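Long-range contacts in putative lipoprotein YcdA (Bacillus subtilis subsp. subtilis str. 168, PDB 4R4G), which is of unknown function but is probably a lipid-anchored cell-surface protein that joins an Ig-like DUF4352 domain to a second, DUF5105 domain: residues 17-22 and 125-130; 42-47 and 95-100; 54-59 and 85-90; 60-65 and 110-115; 69-74 and 100-105. All coordinates share one frame; numbering follows the deposited sequence.

Contact 1 (17-22 and 125-130)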
# COMPACT_ATOMS: atom_id res chain seq x y z
N VAL A 17 32.62 -14.12 4.69
CA VAL A 17 31.30 -13.52 4.56
C VAL A 17 30.95 -13.40 3.08
O VAL A 17 31.76 -12.96 2.28
CB VAL A 17 31.22 -12.16 5.29
CG1 VAL A 17 29.80 -11.59 5.26
CG2 VAL A 17 31.71 -12.28 6.72
N LYS A 18 29.73 -13.82 2.75
CA LYS A 18 29.19 -13.76 1.40
C LYS A 18 27.90 -12.99 1.45
O LYS A 18 27.05 -13.29 2.29
CB LYS A 18 28.94 -15.17 0.83
CG LYS A 18 30.07 -16.19 1.08
CD LYS A 18 29.87 -17.50 0.31
CE LYS A 18 29.71 -18.70 1.22
NZ LYS A 18 30.41 -19.90 0.68
N ILE A 19 27.74 -11.99 0.58
CA ILE A 19 26.50 -11.25 0.49
C ILE A 19 25.65 -11.90 -0.60
O ILE A 19 25.94 -11.75 -1.79
CB ILE A 19 26.74 -9.75 0.24
CG1 ILE A 19 27.60 -9.14 1.34
CG2 ILE A 19 25.40 -9.04 0.08
CD1 ILE A 19 27.84 -7.75 1.18
N LYS A 20 24.63 -12.65 -0.18
CA LYS A 20 23.78 -13.41 -1.08
C LYS A 20 22.76 -12.52 -1.81
O LYS A 20 22.50 -12.77 -2.99
CB LYS A 20 23.09 -14.57 -0.35
CG LYS A 20 24.09 -15.57 0.24
CD LYS A 20 23.54 -16.99 0.31
CE LYS A 20 24.65 -18.02 0.40
NZ LYS A 20 24.15 -19.40 0.63
N ASP A 21 22.18 -11.49 -1.15
CA ASP A 21 21.18 -10.60 -1.79
C ASP A 21 21.13 -9.20 -1.14
O ASP A 21 21.48 -9.08 0.04
CB ASP A 21 19.79 -11.26 -1.72
CG ASP A 21 18.74 -10.58 -2.58
OD1 ASP A 21 18.80 -10.72 -3.81
OD2 ASP A 21 17.87 -9.87 -2.00
N VAL A 22 20.72 -8.15 -1.90
CA VAL A 22 20.58 -6.76 -1.43
C VAL A 22 19.33 -6.15 -2.05
O VAL A 22 19.23 -6.02 -3.27
CB VAL A 22 21.82 -5.86 -1.69
CG1 VAL A 22 21.56 -4.42 -1.28
CG2 VAL A 22 23.07 -6.38 -0.97
N VAL A 125 35.96 -7.70 7.75
CA VAL A 125 35.76 -7.59 6.30
C VAL A 125 34.74 -6.49 6.05
O VAL A 125 33.79 -6.33 6.82
CB VAL A 125 35.41 -8.87 5.49
CG1 VAL A 125 36.62 -9.78 5.33
CG2 VAL A 125 34.21 -9.60 6.05
N THR A 126 34.95 -5.75 4.96
CA THR A 126 34.15 -4.62 4.58
C THR A 126 33.69 -4.76 3.10
O THR A 126 34.49 -5.07 2.24
CB THR A 126 34.94 -3.32 4.89
OG1 THR A 126 34.19 -2.20 4.42
CG2 THR A 126 36.32 -3.26 4.23
N PHE A 127 32.41 -4.50 2.82
CA PHE A 127 31.85 -4.55 1.46
C PHE A 127 31.23 -3.22 1.07
O PHE A 127 30.58 -2.58 1.88
CB PHE A 127 30.76 -5.63 1.32
CG PHE A 127 31.14 -7.02 1.76
CD1 PHE A 127 31.03 -7.40 3.10
CD2 PHE A 127 31.54 -7.98 0.84
CE1 PHE A 127 31.37 -8.69 3.51
CE2 PHE A 127 31.89 -9.28 1.25
CZ PHE A 127 31.80 -9.63 2.59
N LYS A 128 31.37 -2.84 -0.20
CA LYS A 128 30.72 -1.65 -0.73
C LYS A 128 29.48 -2.11 -1.46
O LYS A 128 29.49 -3.15 -2.14
CB LYS A 128 31.65 -0.85 -1.64
CG LYS A 128 32.87 -0.31 -0.90
CD LYS A 128 33.70 0.56 -1.77
CE LYS A 128 34.93 1.10 -1.05
NZ LYS A 128 35.83 1.79 -2.02
N ILE A 129 28.36 -1.38 -1.24
CA ILE A 129 27.06 -1.63 -1.85
C ILE A 129 26.65 -0.36 -2.61
O ILE A 129 26.54 0.70 -1.99
CB ILE A 129 26.03 -2.04 -0.78
CG1 ILE A 129 26.38 -3.40 -0.15
CG2 ILE A 129 24.61 -2.01 -1.34
CD1 ILE A 129 25.65 -3.75 1.15
N ASP A 130 26.47 -0.46 -3.94
CA ASP A 130 26.00 0.69 -4.72
C ASP A 130 24.48 0.71 -4.71
O ASP A 130 23.84 -0.16 -5.30
CB ASP A 130 26.54 0.68 -6.16
CG ASP A 130 26.06 1.84 -7.02
OD1 ASP A 130 25.40 2.76 -6.48
OD2 ASP A 130 26.34 1.83 -8.24
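Phe-127 sets its CG beside the backbone N and opposite the carbonyl carbon (chi1 -52°), while Ile-19 does the same with CG1 and then runs on extended to CD1 (chi2 -179°); the two side chains thus run antiparallel past one another, and the methyl settles over one face of the ring. This is a CH-pi contact, with Ile-19 CD1 3.8 Å from the centroid of the Phe-127 ring and 26° off its normal. Ile-19 CD1 is displaced toward the rim, 3.4 Å from Phe-127 CG. Val-17 holds the far end of the same ring: its CG1 lies 3.7 Å from Phe-127 CE1, and its carbonyl O comes to the ring edge beside CZ. The other branch of Val-17, CG2, meets CG2 of Val-125 at 3.7 Å. At the opposite end Val-22 CG1 and Ile-129 CG2 touch tip to tip at 3.9 Å. The three inward residues of 17-22 are spaced unevenly because Lys-20 and Asp-21 both face Asn-44 in a classic beta bulge. The strand axes stay 9.2 Å apart at closest, so the strands belong to the two facing sheets of the Ig-like sandwich and not to one sheet. No hydrogen bond spans the gap: apart from the Val-17 carbonyl O at the ring edge, apolar side chains make the contact, consistent with hydrophobic burial.

Contact 2 (42-47 and 95-100)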
# COMPACT_ATOMS: atom_id res chain seq x y z
N LYS A 42 17.75 -4.52 3.04
CA LYS A 42 17.75 -5.93 3.44
C LYS A 42 18.92 -6.60 2.75
O LYS A 42 18.93 -6.73 1.52
CB LYS A 42 16.40 -6.61 3.10
CG LYS A 42 16.23 -8.05 3.57
CD LYS A 42 14.82 -8.53 3.29
CE LYS A 42 14.69 -10.03 3.20
NZ LYS A 42 13.26 -10.47 3.33
N VAL A 43 19.94 -6.96 3.54
CA VAL A 43 21.17 -7.60 3.08
C VAL A 43 21.18 -9.05 3.60
O VAL A 43 21.26 -9.25 4.81
CB VAL A 43 22.44 -6.81 3.51
CG1 VAL A 43 23.70 -7.35 2.85
CG2 VAL A 43 22.30 -5.32 3.22
N ASN A 44 21.02 -10.04 2.70
CA ASN A 44 21.08 -11.46 3.07
C ASN A 44 22.52 -11.87 3.01
O ASN A 44 23.16 -11.67 1.97
CB ASN A 44 20.18 -12.36 2.18
CG ASN A 44 20.13 -13.80 2.66
OD1 ASN A 44 20.99 -14.64 2.35
ND2 ASN A 44 19.15 -14.11 3.48
N VAL A 45 23.07 -12.34 4.13
CA VAL A 45 24.46 -12.71 4.24
C VAL A 45 24.57 -14.17 4.65
O VAL A 45 23.60 -14.75 5.14
CB VAL A 45 25.27 -11.80 5.23
CG1 VAL A 45 25.30 -10.34 4.76
CG2 VAL A 45 24.75 -11.92 6.67
N ALA A 46 25.78 -14.73 4.49
CA ALA A 46 26.19 -16.07 4.88
C ALA A 46 27.55 -15.96 5.49
O ALA A 46 28.42 -15.30 4.90
CB ALA A 46 26.21 -16.99 3.68
N VAL A 47 27.73 -16.51 6.70
CA VAL A 47 29.02 -16.43 7.39
C VAL A 47 29.54 -17.85 7.61
O VAL A 47 28.95 -18.62 8.36
CB VAL A 47 28.97 -15.60 8.71
CG1 VAL A 47 30.38 -15.40 9.28
CG2 VAL A 47 28.29 -14.26 8.49
N GLU A 95 23.29 -18.40 7.91
CA GLU A 95 22.78 -17.55 6.85
C GLU A 95 21.54 -16.80 7.38
O GLU A 95 20.78 -17.33 8.20
CB GLU A 95 22.49 -18.40 5.59
CG GLU A 95 22.34 -17.63 4.29
CD GLU A 95 21.79 -18.40 3.09
OE1 GLU A 95 22.36 -19.46 2.75
OE2 GLU A 95 20.84 -17.90 2.45
N GLY A 96 21.37 -15.55 6.96
CA GLY A 96 20.25 -14.74 7.41
C GLY A 96 20.29 -13.33 6.89
O GLY A 96 21.26 -12.93 6.23
N ASN A 97 19.26 -12.56 7.20
CA ASN A 97 19.10 -11.19 6.72
C ASN A 97 19.49 -10.15 7.76
O ASN A 97 19.31 -10.38 8.96
CB ASN A 97 17.65 -10.93 6.30
CG ASN A 97 17.15 -11.72 5.13
OD1 ASN A 97 17.62 -11.58 4.00
ND2 ASN A 97 16.09 -12.45 5.35
N LEU A 98 19.93 -8.98 7.26
CA LEU A 98 20.30 -7.81 8.05
C LEU A 98 19.50 -6.65 7.52
O LEU A 98 19.20 -6.59 6.34
CB LEU A 98 21.81 -7.52 7.99
CG LEU A 98 22.79 -8.66 8.18
CD1 LEU A 98 24.13 -8.27 7.66
CD2 LEU A 98 22.87 -9.12 9.65
N PHE A 99 19.11 -5.75 8.41
CA PHE A 99 18.24 -4.64 8.08
C PHE A 99 18.82 -3.33 8.61
O PHE A 99 19.24 -3.27 9.77
CB PHE A 99 16.84 -4.89 8.67
CG PHE A 99 16.19 -6.19 8.24
CD1 PHE A 99 16.47 -7.38 8.90
CD2 PHE A 99 15.24 -6.20 7.23
CE1 PHE A 99 15.88 -8.57 8.50
CE2 PHE A 99 14.64 -7.40 6.83
CZ PHE A 99 14.98 -8.58 7.46
N PHE A 100 18.85 -2.30 7.75
CA PHE A 100 19.43 -1.02 8.09
C PHE A 100 18.61 0.11 7.52
O PHE A 100 18.19 0.04 6.38
CB PHE A 100 20.86 -0.92 7.55
CG PHE A 100 21.82 -1.95 8.11
CD1 PHE A 100 22.40 -1.78 9.35
CD2 PHE A 100 22.14 -3.09 7.37
CE1 PHE A 100 23.27 -2.74 9.87
CE2 PHE A 100 23.02 -4.04 7.89
CZ PHE A 100 23.56 -3.87 9.14
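Lys-42 lies alongside Phe-99, the two side chains running in the same direction from a non-hydrogen-bonded pair. Its CB only grazes the ring, and CG and CD then pass Phe-99 CE2, CG at 3.7 Å. CE goes on to the amide of Asn-97, 3.4 Å from OD1, and NZ ends beyond it, with Asn-97 ND2 its nearest neighbour on 95-100. CG stands anti to the backbone N (chi1 -175°) and the rest of the chain is extended, which carries the lysine across both residues. On the same face Asn-44 ND2 donates to Asn-97 OD1 over 3.0 Å. The acceptor lies in the amide plane of Asn-44, yet the donor sits above the carbonyl plane of Asn-97, 66° out of it and not on a lone pair; the two amide planes are steeply turned against each other. Asn-97 ND2 is used separately, on Glu-81 O. Asn-44 OD1 and Glu-95 OE2 are two acceptors and form no bond; the carboxylate instead pairs with Lys-20 through OE1. Beneath these groups runs antiparallel pairing: Val-43 and Leu-98 exchange two backbone bonds, as do Val-45 and Gly-96, where Val-45 N reaches Gly-96 O at 2.8 Å. On the opposite face Val-45 CG1 meets Leu-98 CD1 at 3.8 Å, the side chains crossing at about a right angle. Strand 39-48 is flanked on its other side by strand 16-25, and the Val-43, Val-45 and Leu-98 face looks across the sandwich onto Phe-62 of strand 62-66 and Leu-110 of strand 107-112.

Contact 3 (54-59 and 85-90)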
# COMPACT_ATOMS: atom_id res chain seq x y z
N PRO A 54 35.04 -22.73 17.66
CA PRO A 54 33.67 -22.32 17.32
C PRO A 54 33.53 -20.81 17.39
O PRO A 54 34.17 -20.17 18.23
CB PRO A 54 32.81 -23.04 18.37
CG PRO A 54 33.71 -24.10 18.96
CD PRO A 54 35.06 -23.47 18.93
N LEU A 55 32.73 -20.24 16.47
CA LEU A 55 32.51 -18.81 16.28
C LEU A 55 31.07 -18.39 16.50
O LEU A 55 30.18 -18.87 15.78
CB LEU A 55 32.93 -18.47 14.83
CG LEU A 55 32.80 -17.02 14.34
CD1 LEU A 55 33.79 -16.10 15.06
CD2 LEU A 55 32.99 -16.95 12.84
N ASN A 56 30.83 -17.45 17.43
CA ASN A 56 29.48 -16.91 17.64
C ASN A 56 29.21 -15.86 16.57
O ASN A 56 30.07 -15.01 16.34
CB ASN A 56 29.31 -16.28 19.02
CG ASN A 56 29.61 -17.17 20.19
OD1 ASN A 56 28.88 -18.13 20.48
ND2 ASN A 56 30.61 -16.80 20.97
N VAL A 57 28.03 -15.92 15.90
CA VAL A 57 27.68 -14.95 14.86
C VAL A 57 26.33 -14.32 15.22
O VAL A 57 25.36 -15.04 15.44
CB VAL A 57 27.72 -15.53 13.42
CG1 VAL A 57 27.27 -14.50 12.38
CG2 VAL A 57 29.12 -16.06 13.07
N ASP A 58 26.31 -12.97 15.29
CA ASP A 58 25.13 -12.17 15.64
C ASP A 58 24.95 -11.02 14.66
O ASP A 58 25.91 -10.63 13.98
CB ASP A 58 25.28 -11.61 17.08
CG ASP A 58 24.01 -11.06 17.70
OD1 ASP A 58 23.62 -9.93 17.36
OD2 ASP A 58 23.40 -11.76 18.54
N SER A 59 23.71 -10.49 14.59
CA SER A 59 23.34 -9.34 13.77
C SER A 59 24.22 -8.13 14.14
O SER A 59 24.67 -7.40 13.26
CB SER A 59 21.86 -9.01 13.98
OG SER A 59 21.16 -10.12 14.51
N GLY A 85 21.24 -15.05 16.41
CA GLY A 85 22.43 -15.25 17.22
C GLY A 85 22.66 -16.74 17.40
O GLY A 85 21.78 -17.45 17.89
N SER A 86 23.79 -17.21 16.91
CA SER A 86 24.11 -18.62 16.96
C SER A 86 25.60 -18.81 17.11
O SER A 86 26.34 -17.83 17.21
CB SER A 86 23.59 -19.30 15.70
OG SER A 86 24.11 -18.68 14.53
N THR A 87 26.04 -20.08 17.17
CA THR A 87 27.45 -20.48 17.25
C THR A 87 27.69 -21.49 16.13
O THR A 87 26.85 -22.36 15.89
CB THR A 87 27.79 -21.01 18.65
OG1 THR A 87 27.19 -20.18 19.64
CG2 THR A 87 29.28 -21.09 18.89
N ILE A 88 28.80 -21.33 15.41
CA ILE A 88 29.16 -22.20 14.29
C ILE A 88 30.61 -22.69 14.44
O ILE A 88 31.53 -21.90 14.65
CB ILE A 88 28.90 -21.56 12.89
CG1 ILE A 88 29.44 -20.11 12.78
CG2 ILE A 88 27.43 -21.64 12.51
CD1 ILE A 88 29.77 -19.66 11.39
N ASN A 89 30.79 -24.02 14.37
CA ASN A 89 32.10 -24.67 14.50
C ASN A 89 32.82 -24.64 13.13
O ASN A 89 32.22 -24.16 12.16
CB ASN A 89 31.93 -26.09 15.05
CG ASN A 89 30.99 -26.16 16.24
OD1 ASN A 89 29.76 -26.17 16.08
ND2 ASN A 89 31.52 -26.14 17.44
N ALA A 90 34.10 -25.10 13.05
CA ALA A 90 34.88 -25.05 11.80
C ALA A 90 34.10 -25.55 10.57
O ALA A 90 33.40 -26.57 10.66
CB ALA A 90 36.17 -25.82 11.95
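Pro-54 lies over one face of the Asn-89 amide, at its nitrogen end: Pro-54 CB is 3.5 Å from Asn-89 ND2, and CG sits more to the side. The amide's OD1 accepts from Lys-92. The amide of Asn-56 is met at its oxygen, where Thr-87 OG1 donates to Asn-56 OD1 over 2.8 Å, 17° from the carbonyl plane. These two side chains run alongside each other, and Thr-87 CG2 also rests against that oxygen. The Asn-56 and Thr-87 pair lies on a short two-stranded antiparallel ribbon, a small sheet of its own beside the main sandwich of the Ig-like domain, and Pro-54 and Asn-89 flank its end. Leu-55 and Ile-88 form one hydrogen-bonded pair, Leu-55 N reaching Ile-88 O at 2.7 Å. Val-57 and Ser-86 form the next, with Ser-86 N bonded to Val-57 O at 3.1 Å. Ile-88 O is gripped twice, since Asn-49 ND2 donates to it as well. The other face is largely apolar, with Ser-86 among Leu-55, Val-57 and Ile-88. There Ile-88 places CG1 between its backbone N and carbonyl carbon (chi1 47°), a turn that sends CD1 along the ribbon to Val-57 CG2, 4.0 Å away. Leu-55 and Val-57 both rest on Tyr-112, and Val-57 also touches Val-94. Asp-58 OD1 accepts a hydrogen bond from the backbone N of Met-60.

Contact 4 (60-65 and 110-115)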
# COMPACT_ATOMS: atom_id res chain seq x y z
N MSE A 60 24.48 -7.96 15.48
CA MSE A 60 25.30 -6.91 16.11
C MSE A 60 26.74 -6.86 15.59
O MSE A 60 27.46 -5.91 15.87
CB MSE A 60 25.35 -7.11 17.63
CG MSE A 60 24.22 -6.42 18.38
SE MSE A 60 24.35 -6.75 20.30
CE MSE A 60 22.95 -5.48 20.88
N ASP A 61 27.19 -7.89 14.85
CA ASP A 61 28.55 -7.97 14.32
C ASP A 61 28.65 -7.20 13.01
O ASP A 61 29.74 -7.03 12.46
CB ASP A 61 28.99 -9.43 14.09
CG ASP A 61 28.90 -10.30 15.31
OD1 ASP A 61 28.97 -9.75 16.44
OD2 ASP A 61 28.77 -11.53 15.15
N PHE A 62 27.50 -6.75 12.48
CA PHE A 62 27.48 -6.00 11.23
C PHE A 62 27.01 -4.59 11.47
O PHE A 62 26.11 -4.37 12.28
CB PHE A 62 26.59 -6.67 10.17
CG PHE A 62 26.93 -8.10 9.80
CD1 PHE A 62 26.51 -9.16 10.60
CD2 PHE A 62 27.63 -8.38 8.64
CE1 PHE A 62 26.79 -10.48 10.25
CE2 PHE A 62 27.90 -9.70 8.28
CZ PHE A 62 27.47 -10.74 9.08
N THR A 63 27.63 -3.63 10.77
CA THR A 63 27.27 -2.21 10.81
C THR A 63 27.20 -1.73 9.38
O THR A 63 27.94 -2.22 8.52
CB THR A 63 28.25 -1.38 11.67
OG1 THR A 63 29.55 -1.48 11.11
CG2 THR A 63 28.29 -1.82 13.13
N LEU A 64 26.32 -0.77 9.11
CA LEU A 64 26.24 -0.20 7.78
C LEU A 64 26.51 1.27 7.84
O LEU A 64 26.00 1.96 8.72
CB LEU A 64 24.87 -0.45 7.13
CG LEU A 64 24.81 -0.22 5.63
CD1 LEU A 64 25.02 -1.49 4.87
CD2 LEU A 64 23.53 0.34 5.25
N TYR A 65 27.27 1.76 6.87
CA TYR A 65 27.54 3.17 6.69
C TYR A 65 26.92 3.60 5.40
O TYR A 65 26.97 2.86 4.41
CB TYR A 65 29.05 3.47 6.69
CG TYR A 65 29.66 3.42 8.08
CD1 TYR A 65 30.01 2.21 8.67
CD2 TYR A 65 29.91 4.59 8.79
CE1 TYR A 65 30.56 2.16 9.95
CE2 TYR A 65 30.41 4.55 10.09
CZ TYR A 65 30.75 3.33 10.66
OH TYR A 65 31.32 3.31 11.92
N LEU A 110 29.07 -2.19 4.21
CA LEU A 110 28.74 -3.17 5.22
C LEU A 110 30.03 -3.67 5.81
O LEU A 110 30.91 -4.09 5.06
CB LEU A 110 27.92 -4.33 4.61
CG LEU A 110 27.46 -5.43 5.57
CD1 LEU A 110 26.28 -5.00 6.38
CD2 LEU A 110 27.09 -6.68 4.81
N ASN A 111 30.16 -3.60 7.16
CA ASN A 111 31.35 -4.10 7.86
C ASN A 111 30.95 -5.23 8.77
O ASN A 111 29.89 -5.17 9.39
CB ASN A 111 32.11 -3.01 8.65
CG ASN A 111 33.42 -3.51 9.30
OD1 ASN A 111 34.43 -3.79 8.63
ND2 ASN A 111 33.42 -3.66 10.63
N TYR A 112 31.78 -6.29 8.81
CA TYR A 112 31.60 -7.48 9.65
C TYR A 112 32.81 -7.64 10.53
O TYR A 112 33.92 -7.71 10.01
CB TYR A 112 31.36 -8.76 8.85
CG TYR A 112 31.42 -10.01 9.71
CD1 TYR A 112 30.47 -10.25 10.70
CD2 TYR A 112 32.46 -10.93 9.57
CE1 TYR A 112 30.51 -11.41 11.48
CE2 TYR A 112 32.53 -12.08 10.37
CZ TYR A 112 31.55 -12.31 11.32
OH TYR A 112 31.64 -13.43 12.12
N THR A 113 32.59 -7.68 11.86
CA THR A 113 33.65 -7.87 12.85
C THR A 113 33.30 -9.15 13.62
O THR A 113 32.36 -9.16 14.43
CB THR A 113 33.88 -6.62 13.73
OG1 THR A 113 34.40 -5.56 12.91
CG2 THR A 113 34.87 -6.87 14.87
N PRO A 114 34.04 -10.24 13.32
CA PRO A 114 33.77 -11.53 13.99
C PRO A 114 33.98 -11.48 15.50
O PRO A 114 34.82 -10.72 15.98
CB PRO A 114 34.76 -12.49 13.33
CG PRO A 114 35.83 -11.62 12.79
CD PRO A 114 35.16 -10.36 12.37
N GLU A 115 33.17 -12.26 16.24
CA GLU A 115 33.19 -12.33 17.71
C GLU A 115 34.36 -13.22 18.10
O GLU A 115 34.22 -14.41 18.38
CB GLU A 115 31.85 -12.83 18.27
CG GLU A 115 30.70 -11.89 18.01
CD GLU A 115 29.38 -12.14 18.72
OE1 GLU A 115 29.30 -13.08 19.54
OE2 GLU A 115 28.42 -11.36 18.48
O HOH W 1 30.96 -13.24 14.71
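Phe-62 and Tyr-112 make the tightly packed part of this contact, their rings inclined to each other, neither stacked nor edge-to-face, with centroids 4.8 Å apart and planes at 34°. Tyr-112 CD1 lies over one face of the Phe-62 ring, toward its rim and 3.4 Å from Phe-62 CZ. Tyr-112 CG is anti to the backbone N (chi1 170°), whereas Phe-62 CG lies beside its own N, and these different turns bring the paired rings into overlap. Further along, Leu-64 CD1 and Leu-110 CD1 meet at 4.0 Å, the side chains at about a right angle. Between these pairs Thr-63 and Asn-111 exchange two backbone bonds, and Thr-113 N adds a third to Asp-61 O. The end at Asp-61 and Glu-115 is the more polar and solvent-facing, with Glu-115 exposed. Asp-61 CB leans on Tyr-112 CE1 at 3.6 Å, and its carboxylate runs on to that of Glu-115, the planes 77° apart. One water ties the group together: it donates to Asp-61 OD2 at 2.8 Å and accepts from Tyr-112 OH at 2.7 Å and Glu-115 N at 2.9 Å. Asp-61 OD2 is gripped a second time by Asp-58 N. In the domain, strand 62-66 lies between strands 69-71 and 107-112, and the latter is bordered by 125-130; Phe-62 and Leu-64 pack onto Val-45, Leu-98 and Phe-100 of the facing sheet.

Contact 5 (69-74 and 100-105)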
# COMPACT_ATOMS: atom_id res chain seq x y z
N THR A 69 28.46 8.17 7.24
CA THR A 69 27.58 8.13 8.41
C THR A 69 27.10 6.72 8.73
O THR A 69 26.57 6.04 7.85
CB THR A 69 26.34 9.05 8.17
OG1 THR A 69 26.78 10.36 7.77
CG2 THR A 69 25.41 9.14 9.37
N LYS A 70 27.23 6.32 10.00
CA LYS A 70 26.72 5.04 10.49
C LYS A 70 25.21 5.11 10.50
O LYS A 70 24.64 6.12 10.93
CB LYS A 70 27.27 4.73 11.89
CG LYS A 70 27.11 3.28 12.32
CD LYS A 70 27.76 3.00 13.67
CE LYS A 70 27.20 1.74 14.28
NZ LYS A 70 27.93 1.34 15.51
N MSE A 71 24.56 4.07 9.95
CA MSE A 71 23.10 3.97 9.91
C MSE A 71 22.59 3.03 11.02
O MSE A 71 23.31 2.14 11.49
CB MSE A 71 22.61 3.48 8.54
CG MSE A 71 22.90 4.45 7.41
SE MSE A 71 22.38 6.34 7.70
CE MSE A 71 20.60 6.30 7.18
N SER A 72 21.34 3.22 11.44
CA SER A 72 20.71 2.40 12.46
C SER A 72 20.40 1.02 11.93
O SER A 72 20.01 0.84 10.77
CB SER A 72 19.40 3.04 12.93
OG SER A 72 19.53 4.38 13.39
N ASP A 73 20.52 0.04 12.79
CA ASP A 73 20.08 -1.28 12.42
C ASP A 73 18.60 -1.32 12.75
O ASP A 73 18.15 -0.59 13.64
CB ASP A 73 20.90 -2.37 13.14
CG ASP A 73 20.96 -2.19 14.63
OD1 ASP A 73 21.57 -1.18 15.09
OD2 ASP A 73 20.40 -3.05 15.36
N THR A 74 17.83 -2.08 12.00
CA THR A 74 16.43 -2.10 12.35
C THR A 74 15.95 -3.53 12.35
O THR A 74 16.74 -4.45 12.13
CB THR A 74 15.62 -1.12 11.52
OG1 THR A 74 14.34 -1.02 12.12
CG2 THR A 74 15.52 -1.51 10.06
N PHE A 100 18.85 -2.30 7.75
CA PHE A 100 19.43 -1.02 8.09
C PHE A 100 18.61 0.11 7.52
O PHE A 100 18.19 0.04 6.38
CB PHE A 100 20.86 -0.92 7.55
CG PHE A 100 21.82 -1.95 8.11
CD1 PHE A 100 22.40 -1.78 9.35
CD2 PHE A 100 22.14 -3.09 7.37
CE1 PHE A 100 23.27 -2.74 9.87
CE2 PHE A 100 23.02 -4.04 7.89
CZ PHE A 100 23.56 -3.87 9.14
N VAL A 101 18.42 1.16 8.33
CA VAL A 101 17.67 2.35 7.95
C VAL A 101 18.57 3.16 7.02
O VAL A 101 19.65 3.59 7.43
CB VAL A 101 17.23 3.16 9.20
CG1 VAL A 101 16.39 4.36 8.82
CG2 VAL A 101 16.50 2.27 10.21
N VAL A 102 18.12 3.37 5.77
CA VAL A 102 18.85 4.05 4.70
C VAL A 102 17.96 5.01 3.88
O VAL A 102 16.76 4.81 3.73
CB VAL A 102 19.52 3.03 3.71
CG1 VAL A 102 20.62 2.24 4.39
CG2 VAL A 102 18.49 2.09 3.05
N ASP A 103 18.62 6.00 3.28
CA ASP A 103 18.10 6.93 2.29
C ASP A 103 18.41 6.26 0.93
O ASP A 103 19.56 5.93 0.67
CB ASP A 103 18.75 8.32 2.47
CG ASP A 103 18.45 8.97 3.81
OD1 ASP A 103 17.30 9.39 4.02
OD2 ASP A 103 19.39 9.11 4.63
N LYS A 104 17.37 5.94 0.15
CA LYS A 104 17.44 5.22 -1.14
C LYS A 104 18.51 5.79 -2.07
O LYS A 104 18.66 7.02 -2.18
CB LYS A 104 16.05 5.29 -1.84
CG LYS A 104 15.86 4.50 -3.16
CD LYS A 104 14.60 5.00 -3.91
CE LYS A 104 14.39 4.41 -5.30
NZ LYS A 104 13.17 4.94 -5.97
N GLY A 105 19.21 4.88 -2.75
CA GLY A 105 20.21 5.17 -3.77
C GLY A 105 21.50 5.80 -3.31
O GLY A 105 22.09 6.58 -4.06
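Residues 69-74 change partner sheets at an edge of the Ig-like sandwich, and the change is made where Ser-72 meets Val-101. Strand 69-71 borders strand 62-66 in one sheet, with Met-71 bonded to Leu-64; the chain beyond it runs along strand 93-102, an outermost strand of the other. Across this junction Val-101 N donates to Ser-72 O over 2.9 Å, nearly straight at 164°. The same oxygen also takes a CA-H...O contact from Phe-100 CA at 3.3 Å and lies at the edge of the Phe-100 ring, near its plane. Asp-73 and Phe-100 are joined by a single backbone bridge, and Thr-74 continues along the strand by bonding to Phe-99. Phe-100 turns its ring inward onto Leu-64, with Asp-73 CB coming 4.1 Å from Phe-100 CE1. Met-71, present as selenomethionine, has a doubly kinked side chain, and its CG lies 4.4 Å from Val-102 CG1; the modelled position of its CE is doubtful. On the other flank Val-101 faces the loop residues Ser-33, Thr-34 and Gln-38. Thr-74 turns OG1 anti to its N (chi1 -168°) toward Asp-31 OD2, to which it is hydrogen-bonded, and this leaves its carbon side to the valine. The two side chains cross at about a right angle. Val-101 CG2 lies between Ser-72 and Thr-74, 4.0 Å from Ser-72 CB and 3.7 Å from Thr-74 CB.

All five contacts lie in the Ig-like domain. Contact 2 pairs strands within one sheet and contact 4 within the other; contact 1 spans the two, its centre 9 Å from that of contact 2 and 11 Å from that of contact 4. Contacts 2 and 4 also meet directly in the core, where Leu-98 CD1 lies 3.5 Å from Phe-62 CG. Contact 5 shares Phe-100 with contact 2 and joins the sheets at an edge, while the ribbon of contact 3 lies at the far end, about 25 Å from contact 5 between centres. The function is unknown, so no site can be assigned; a tetraethylene glycol, probably from crystallisation, sits about 4 Å from the Asn-111 side chain of contact 4.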